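PDB 6N5U: protein SCO1 homolog 1, mitochondrial from Arabidopsis thaliana, which is a copper-binding metallochaperone of the SCO1 family, thought to serve in copper homeostasis, mitochondrial redox signalling or insertion of copper into cytochrome c oxidase. Local coordinates for residues 86-89 / 90-93; 24-27 / 28-31; 105-108 / 109-113. One frame throughout, in Å; residues are numbered along the deposited sequence.

How the contacts relate
All three contacts lie in one thioredoxin-fold domain, the C-terminal part of the membrane protein, and each is local. Along the chain contact 2 comes first, in the loop joining strands 22-24 and 32-38 of the mixed sheet. Contact 1 follows, at the end of helix 82-89 before strand 97-100, and contact 3 covers most of helix 103-112 after that strand. Contacts 1 and 3 lie on opposite sides of the chain's centre, their own centres about 22 Å apart. Contacts 2 and 3 approach to about 5 Å between nearest atoms without touching. Contact 1 adjoins the copper site of Cys42, Cys46 and His131; contact 3 is farther off, its Ala110 side chain about 8 Å from that of His131, and contact 2 lies away.

Contact 1. Residues 86-89 / 90-93; sequences HEYV and KEFH
Phe92 stands with one edge against the face of Tyr88, a T-shaped pair with ring centroids 4.8 Å apart and planes inclined by 67°. The touching edge is CE2 and CZ: Phe92 CE2 sits above Tyr88 CE2 at 3.4 Å, shifted from the middle of the tyrosine ring toward its rim, while CZ lies over the CZ and OH end. Tyr88 reaches this place because its CG is anti to the backbone N (chi1 -172°), which swings the ring forward along the chain although its CB points away from residues 90-93. The carbonyl O of Val89 lies close to the plane of the Phe92 ring, at its edge.

One turn round, the bent chain of Lys90 crosses His86 obliquely. Its CG lies over one imidazole face, and the turns at chi2 and chi4 bring NZ within 3.7 Å of His86 NE2. A water in the imidazole plane bonds to His86 NE2 at 3.0 Å and takes a weak bond from Lys90 NZ, while His86 ND1 pairs with Asp18. Glu91 lays CB and CG against the carbonyl O of Tyr88. In the backbone, Glu91 N bonds to Tyr88 O and Phe92 N to Val89 O, both three residues back.

Trimmed to an alanine, Tyr88 would no longer offer a face to the edge of Phe92, and a gap would probably open beside Leu50 and Phe72. The arrangement belongs to the C-terminal end of helix 82-89 in a thioredoxin fold, and it borders the copper site: the Tyr88 side chain is about 4 Å from that of Cys46, a copper ligand, and about 7 Å from the copper(I) ion.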
loop_
_atom_site.group_PDB
_atom_site.type_symbol
_atom_site.label_atom_id
_atom_site.label_comp_id
_atom_site.label_asym_id
_atom_site.label_seq_id
_atom_site.Cartn_x
_atom_site.Cartn_y
_atom_site.Cartn_z
ATOM N N HIS A 86 4.576 11.409 4.053
ATOM C CA HIS A 86 3.648 11.920 5.063
ATOM C C HIS A 86 2.639 12.897 4.457
ATOM O O HIS A 86 1.438 12.725 4.655
ATOM C CB HIS A 86 4.402 12.596 6.221
ATOM C CG HIS A 86 3.499 13.036 7.326
ATOM N ND1 HIS A 86 3.076 12.152 8.301
ATOM C CD2 HIS A 86 2.918 14.239 7.536
ATOM C CE1 HIS A 86 2.281 12.852 9.094
ATOM N NE2 HIS A 86 2.155 14.115 8.673
ATOM N N GLU A 87 3.133 13.908 3.723
ATOM C CA GLU A 87 2.323 14.924 3.068
ATOM C C GLU A 87 1.376 14.323 2.028
ATOM O O GLU A 87 0.215 14.723 1.944
ATOM C CB GLU A 87 3.228 16.020 2.462
ATOM C CG GLU A 87 3.681 17.064 3.479
ATOM C CD GLU A 87 4.758 18.043 3.038
ATOM O OE1 GLU A 87 5.519 17.722 2.095
ATOM O OE2 GLU A 87 4.859 19.128 3.655
ATOM N N TYR A 88 1.857 13.319 1.290
ATOM C CA TYR A 88 1.103 12.624 0.250
ATOM C C TYR A 88 -0.031 11.785 0.804
ATOM O O TYR A 88 -1.155 11.946 0.337
ATOM C CB TYR A 88 2.057 11.767 -0.594
ATOM C CG TYR A 88 1.450 11.129 -1.826
ATOM C CD1 TYR A 88 1.151 11.890 -2.957
ATOM C CD2 TYR A 88 1.247 9.750 -1.893
ATOM C CE1 TYR A 88 0.639 11.300 -4.112
ATOM C CE2 TYR A 88 0.723 9.153 -3.039
ATOM C CZ TYR A 88 0.429 9.929 -4.151
ATOM O OH TYR A 88 -0.096 9.346 -5.284
ATOM N N VAL A 89 0.254 10.904 1.800
ATOM C CA VAL A 89 -0.707 9.946 2.382
ATOM C C VAL A 89 -1.883 10.646 3.058
ATOM O O VAL A 89 -3.024 10.203 2.892
ATOM C CB VAL A 89 -0.091 8.835 3.298
ATOM C CG1 VAL A 89 0.849 7.918 2.522
ATOM C CG2 VAL A 89 0.589 9.390 4.550
ATOM N N LYS A 90 -1.614 11.764 3.756
ATOM C CA LYS A 90 -2.625 12.552 4.466
ATOM C C LYS A 90 -3.749 13.060 3.550
ATOM O O LYS A 90 -4.851 13.345 4.039
ATOM C CB LYS A 90 -1.958 13.733 5.196
ATOM C CG LYS A 90 -1.314 13.389 6.543
ATOM C CD LYS A 90 -2.253 12.823 7.623
ATOM C CE LYS A 90 -1.536 12.669 8.944
ATOM N NZ LYS A 90 -1.446 13.962 9.684
ATOM N N GLU A 91 -3.463 13.167 2.226
ATOM C CA GLU A 91 -4.376 13.666 1.178
ATOM C C GLU A 91 -5.519 12.724 0.818
ATOM O O GLU A 91 -6.553 13.193 0.348
ATOM C CB GLU A 91 -3.599 13.961 -0.124
ATOM C CG GLU A 91 -2.518 15.034 -0.059
ATOM C CD GLU A 91 -1.728 15.227 -1.343
ATOM O OE1 GLU A 91 -2.093 14.615 -2.375
ATOM O OE2 GLU A 91 -0.740 15.996 -1.316
ATOM N N PHE A 92 -5.310 11.396 0.967
ATOM C CA PHE A 92 -6.255 10.342 0.555
ATOM C C PHE A 92 -7.239 9.877 1.601
ATOM O O PHE A 92 -8.417 9.647 1.287
ATOM C CB PHE A 92 -5.493 9.126 0.028
ATOM C CG PHE A 92 -4.593 9.445 -1.136
ATOM C CD1 PHE A 92 -5.084 9.439 -2.434
ATOM C CD2 PHE A 92 -3.256 9.780 -0.932
ATOM C CE1 PHE A 92 -4.249 9.717 -3.510
ATOM C CE2 PHE A 92 -2.430 10.091 -2.007
ATOM C CZ PHE A 92 -2.930 10.055 -3.288
ATOM N N HIS A 93 -6.734 9.644 2.818
ATOM C CA HIS A 93 -7.499 9.126 3.936
ATOM C C HIS A 93 -6.730 9.415 5.211
ATOM O O HIS A 93 -5.504 9.276 5.226
ATOM C CB HIS A 93 -7.675 7.608 3.776
ATOM C CG HIS A 93 -8.797 7.028 4.580
ATOM N ND1 HIS A 93 -8.654 6.782 5.933
ATOM C CD2 HIS A 93 -10.021 6.607 4.187
ATOM C CE1 HIS A 93 -9.796 6.253 6.322
ATOM N NE2 HIS A 93 -10.639 6.110 5.301
HETATM O O HOH W 1 0.765 16.282 10.223
#

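Contact 2. Residues 24-27 / 28-31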
loop_
_atom_site.group_PDB
_atom_site.type_symbol
_atom_site.label_atom_id
_atom_site.label_comp_id
_atom_site.label_asym_id
_atom_site.label_seq_id
_atom_site.Cartn_x
_atom_site.Cartn_y
_atom_site.Cartn_z
ATOM N N THR A 24 8.306 -2.713 11.521
ATOM C CA THR A 24 8.412 -4.048 10.946
ATOM C C THR A 24 6.973 -4.502 10.664
ATOM O O THR A 24 6.030 -3.744 10.910
ATOM C CB THR A 24 9.218 -5.036 11.834
ATOM O OG1 THR A 24 8.584 -5.219 13.099
ATOM C CG2 THR A 24 10.663 -4.630 12.013
ATOM N N GLU A 25 6.809 -5.723 10.144
ATOM C CA GLU A 25 5.524 -6.369 9.849
ATOM C C GLU A 25 4.696 -6.512 11.126
ATOM O O GLU A 25 3.467 -6.508 11.070
ATOM C CB GLU A 25 5.755 -7.734 9.143
ATOM C CG GLU A 25 6.457 -8.823 9.957
ATOM C CD GLU A 25 7.948 -8.720 10.223
ATOM O OE1 GLU A 25 8.598 -7.803 9.672
ATOM O OE2 GLU A 25 8.470 -9.576 10.975
ATOM N N LYS A 26 5.391 -6.580 12.279
ATOM C CA LYS A 26 4.813 -6.711 13.611
ATOM C C LYS A 26 4.067 -5.456 14.064
ATOM O O LYS A 26 3.158 -5.558 14.888
ATOM C CB LYS A 26 5.881 -7.148 14.625
ATOM C CG LYS A 26 6.462 -8.519 14.302
ATOM C CD LYS A 26 7.426 -9.012 15.356
ATOM C CE LYS A 26 7.699 -10.491 15.180
ATOM N NZ LYS A 26 8.604 -11.024 16.230
ATOM N N ASN A 27 4.419 -4.283 13.496
ATOM C CA ASN A 27 3.781 -2.997 13.798
ATOM C C ASN A 27 2.425 -2.854 13.108
ATOM O O ASN A 27 1.635 -1.966 13.463
ATOM C CB ASN A 27 4.695 -1.858 13.378
ATOM C CG ASN A 27 5.805 -1.567 14.345
ATOM O OD1 ASN A 27 5.883 -0.463 14.868
ATOM N ND2 ASN A 27 6.705 -2.518 14.596
ATOM N N LEU A 28 2.169 -3.719 12.113
ATOM C CA LEU A 28 0.951 -3.746 11.304
ATOM C C LEU A 28 -0.034 -4.790 11.820
ATOM O O LEU A 28 -1.203 -4.761 11.438
ATOM C CB LEU A 28 1.321 -4.024 9.837
ATOM C CG LEU A 28 1.735 -2.837 8.931
ATOM C CD1 LEU A 28 2.950 -2.081 9.472
ATOM C CD2 LEU A 28 2.082 -3.337 7.524
ATOM N N MET A 29 0.438 -5.705 12.687
ATOM C CA MET A 29 -0.373 -6.777 13.287
ATOM C C MET A 29 -1.414 -6.233 14.268
ATOM O O MET A 29 -1.233 -5.148 14.845
ATOM C CB MET A 29 0.521 -7.837 13.955
ATOM C CG MET A 29 1.110 -8.814 12.980
ATOM S SD MET A 29 2.438 -9.807 13.685
ATOM C CE MET A 29 1.507 -11.266 14.308
ATOM N N GLY A 30 -2.508 -6.981 14.410
ATOM C CA GLY A 30 -3.630 -6.623 15.270
ATOM C C GLY A 30 -4.841 -6.094 14.524
ATOM O O GLY A 30 -5.909 -5.951 15.122
ATOM N N LYS A 31 -4.685 -5.781 13.215
ATOM C CA LYS A 31 -5.762 -5.274 12.356
ATOM C C LYS A 31 -5.629 -5.790 10.922
ATOM O O LYS A 31 -4.501 -6.032 10.472
ATOM C CB LYS A 31 -5.749 -3.729 12.318
ATOM C CG LYS A 31 -6.266 -3.044 13.582
ATOM C CD LYS A 31 -7.026 -1.775 13.257
ATOM C CE LYS A 31 -7.406 -1.010 14.499
ATOM N NZ LYS A 31 -8.231 0.181 14.178
#
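Leu28 turns back over residues 24-27, resting its CB on the carbonyl O of Glu25 at 3.5 Å and its CD1 branch on the carbonyl O of Thr24 at 3.8 Å. With CG anti to its own carbonyl carbon (chi1 -85°), the isobutyl group stands beside its backbone N, and CD1 is the branch directed to the preceding turn. The backbone of the same residue closes that turn: Leu28 N donates to Glu25 O at 3.2 Å. Asn27 N makes the bond before it, to Thr24 O, so two successive carbonyls are each used three residues on, as in a short 3-10 turn.

Met29 comes next and lies along the other flank. Its CB touches the carbonyl O of Lys26 at 3.6 Å and its CG lies near the carbonyl O of Glu25, while SD passes the CA of Lys26 at 3.9 Å. The bend at chi3 then carries the methyl end away from the turn, and beyond these residues the side chain packs on Glu141 and Met142.

Asn27 adds its CB, 3.4 Å from Leu28 N. Glu25 points its CB away from residues 28-31, and its carboxylate OE1 takes a hydrogen bond from Phe13 N, tying the turn to the residue just ahead of strand 14-17. Across the contact, then, polar exchange runs through the main chain: two apolar side chains lie against carbonyl oxygens and backbone carbon, which implies a turn shaped by backbone bonding and van der Waals contact, with no charge pairing between the two halves.

Contact 3. Residues 105-108 / 109-113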
loop_
_atom_site.group_PDB
_atom_site.type_symbol
_atom_site.label_atom_id
_atom_site.label_comp_id
_atom_site.label_asym_id
_atom_site.label_seq_id
_atom_site.Cartn_x
_atom_site.Cartn_y
_atom_site.Cartn_z
ATOM N N GLU A 105 16.321 -1.546 1.494
ATOM C CA GLU A 105 15.185 -1.907 2.349
ATOM C C GLU A 105 13.936 -2.122 1.488
ATOM O O GLU A 105 13.242 -3.135 1.667
ATOM C CB GLU A 105 14.938 -0.831 3.428
ATOM C CG GLU A 105 15.756 -1.056 4.688
ATOM C CD GLU A 105 15.791 0.053 5.724
ATOM O OE1 GLU A 105 15.106 1.081 5.537
ATOM O OE2 GLU A 105 16.517 -0.109 6.730
ATOM N N ILE A 106 13.701 -1.195 0.521
ATOM C CA ILE A 106 12.603 -1.204 -0.457
ATOM C C ILE A 106 12.741 -2.403 -1.406
ATOM O O ILE A 106 11.730 -3.003 -1.770
ATOM C CB ILE A 106 12.538 0.151 -1.220
ATOM C CG1 ILE A 106 12.221 1.359 -0.272
ATOM C CG2 ILE A 106 11.591 0.113 -2.433
ATOM C CD1 ILE A 106 10.885 1.324 0.566
ATOM N N LYS A 107 13.986 -2.759 -1.780
ATOM C CA LYS A 107 14.314 -3.892 -2.660
ATOM C C LYS A 107 13.922 -5.212 -1.986
ATOM O O LYS A 107 13.386 -6.103 -2.648
ATOM C CB LYS A 107 15.828 -3.878 -3.005
ATOM C CG LYS A 107 16.327 -4.966 -3.947
ATOM C CD LYS A 107 17.862 -5.064 -3.908
ATOM C CE LYS A 107 18.400 -6.383 -4.439
ATOM N NZ LYS A 107 19.864 -6.536 -4.193
ATOM N N SER A 108 14.201 -5.327 -0.670
ATOM C CA SER A 108 13.911 -6.508 0.135
ATOM C C SER A 108 12.396 -6.743 0.282
ATOM O O SER A 108 11.939 -7.881 0.128
ATOM C CB SER A 108 14.583 -6.386 1.497
ATOM O OG SER A 108 14.164 -7.384 2.412
ATOM N N VAL A 109 11.623 -5.668 0.548
ATOM C CA VAL A 109 10.166 -5.780 0.733
ATOM C C VAL A 109 9.440 -6.040 -0.613
ATOM O O VAL A 109 8.493 -6.828 -0.637
ATOM C CB VAL A 109 9.561 -4.599 1.551
ATOM C CG1 VAL A 109 9.633 -3.269 0.799
ATOM C CG2 VAL A 109 8.141 -4.915 2.016
ATOM N N ALA A 110 9.910 -5.425 -1.722
ATOM C CA ALA A 110 9.307 -5.644 -3.030
ATOM C C ALA A 110 9.552 -7.087 -3.438
ATOM O O ALA A 110 8.615 -7.749 -3.870
ATOM C CB ALA A 110 9.874 -4.675 -4.051
ATOM N N ARG A 111 10.773 -7.607 -3.196
ATOM C CA ARG A 111 11.126 -9.001 -3.463
ATOM C C ARG A 111 10.173 -9.935 -2.707
ATOM O O ARG A 111 9.594 -10.813 -3.332
ATOM C CB ARG A 111 12.558 -9.289 -3.014
ATOM C CG ARG A 111 13.266 -10.334 -3.853
ATOM C CD ARG A 111 14.400 -11.033 -3.118
ATOM N NE ARG A 111 15.285 -10.131 -2.382
ATOM C CZ ARG A 111 16.293 -9.447 -2.917
ATOM N NH1 ARG A 111 16.548 -9.536 -4.216
ATOM N NH2 ARG A 111 17.045 -8.657 -2.159
ATOM N N SER A 112 9.988 -9.709 -1.381
ATOM C CA SER A 112 9.137 -10.490 -0.487
ATOM C C SER A 112 7.696 -10.584 -0.981
ATOM O O SER A 112 7.099 -11.662 -0.952
ATOM C CB SER A 112 9.183 -9.918 0.926
ATOM O OG SER A 112 10.395 -10.273 1.572
ATOM N N TYR A 113 7.168 -9.470 -1.476
ATOM C CA TYR A 113 5.804 -9.359 -1.988
ATOM C C TYR A 113 5.723 -9.650 -3.495
ATOM O O TYR A 113 4.651 -9.601 -4.058
ATOM C CB TYR A 113 5.188 -7.983 -1.593
ATOM C CG TYR A 113 4.858 -7.959 -0.114
ATOM C CD1 TYR A 113 5.832 -7.652 0.831
ATOM C CD2 TYR A 113 3.616 -8.389 0.351
ATOM C CE1 TYR A 113 5.570 -7.736 2.198
ATOM C CE2 TYR A 113 3.340 -8.475 1.716
ATOM C CZ TYR A 113 4.319 -8.140 2.638
ATOM O OH TYR A 113 4.059 -8.235 3.987
#
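Lys107 and Arg111 lie side by side along one flank of the helix, pointing the same way. Lys107 runs extended from a CG anti to its backbone N (chi1 -178°), whereas Arg111 bends at chi3 and turns its guanidinium back along the lysine chain. The closest approach between the two side chains is Lys107 CE to Arg111 NH2 at 3.5 Å, with CE also near NH1. NZ and NH2 are 4.1 Å apart, two like charges near each other on the exposed side of the helix, which would probably repel somewhat, so that the contact rests on the methylene chain. The carbonyl O of Lys107 lies over one face of the guanidinium; the same oxygen accepts from Arg111 N and touches Arg111 CB at 3.3 Å.

Ser112 folds back instead of reaching out. Its OG stands beside its own backbone N (chi1 -76°), from where it donates to the carbonyl O of Ser108 at 3.2 Å. Ser112 N reaches the same oxygen at 3.1 Å, and the two donors arrive from opposite faces of the carbonyl plane, so one acceptor is gripped twice.

Toward the protein interior, Val109 sets CG1 against the carbonyl O of Ile106 at 3.3 Å, and Ala110 CB touches that same oxygen from the next position along the chain. Val109 N, Ala110 N and Arg111 N each bond to the carbonyl four residues back, the regular alpha-helical pattern. Ile106 and Val109 pack on Leu15 of strand 14-17, while Ile106 and Ala110 meet Tyr117, and Glu105 is held by a salt bridge to Arg22. This is an amphipathic helix of the thioredoxin fold, its apolar side laid on strands 14-17 and 117-121.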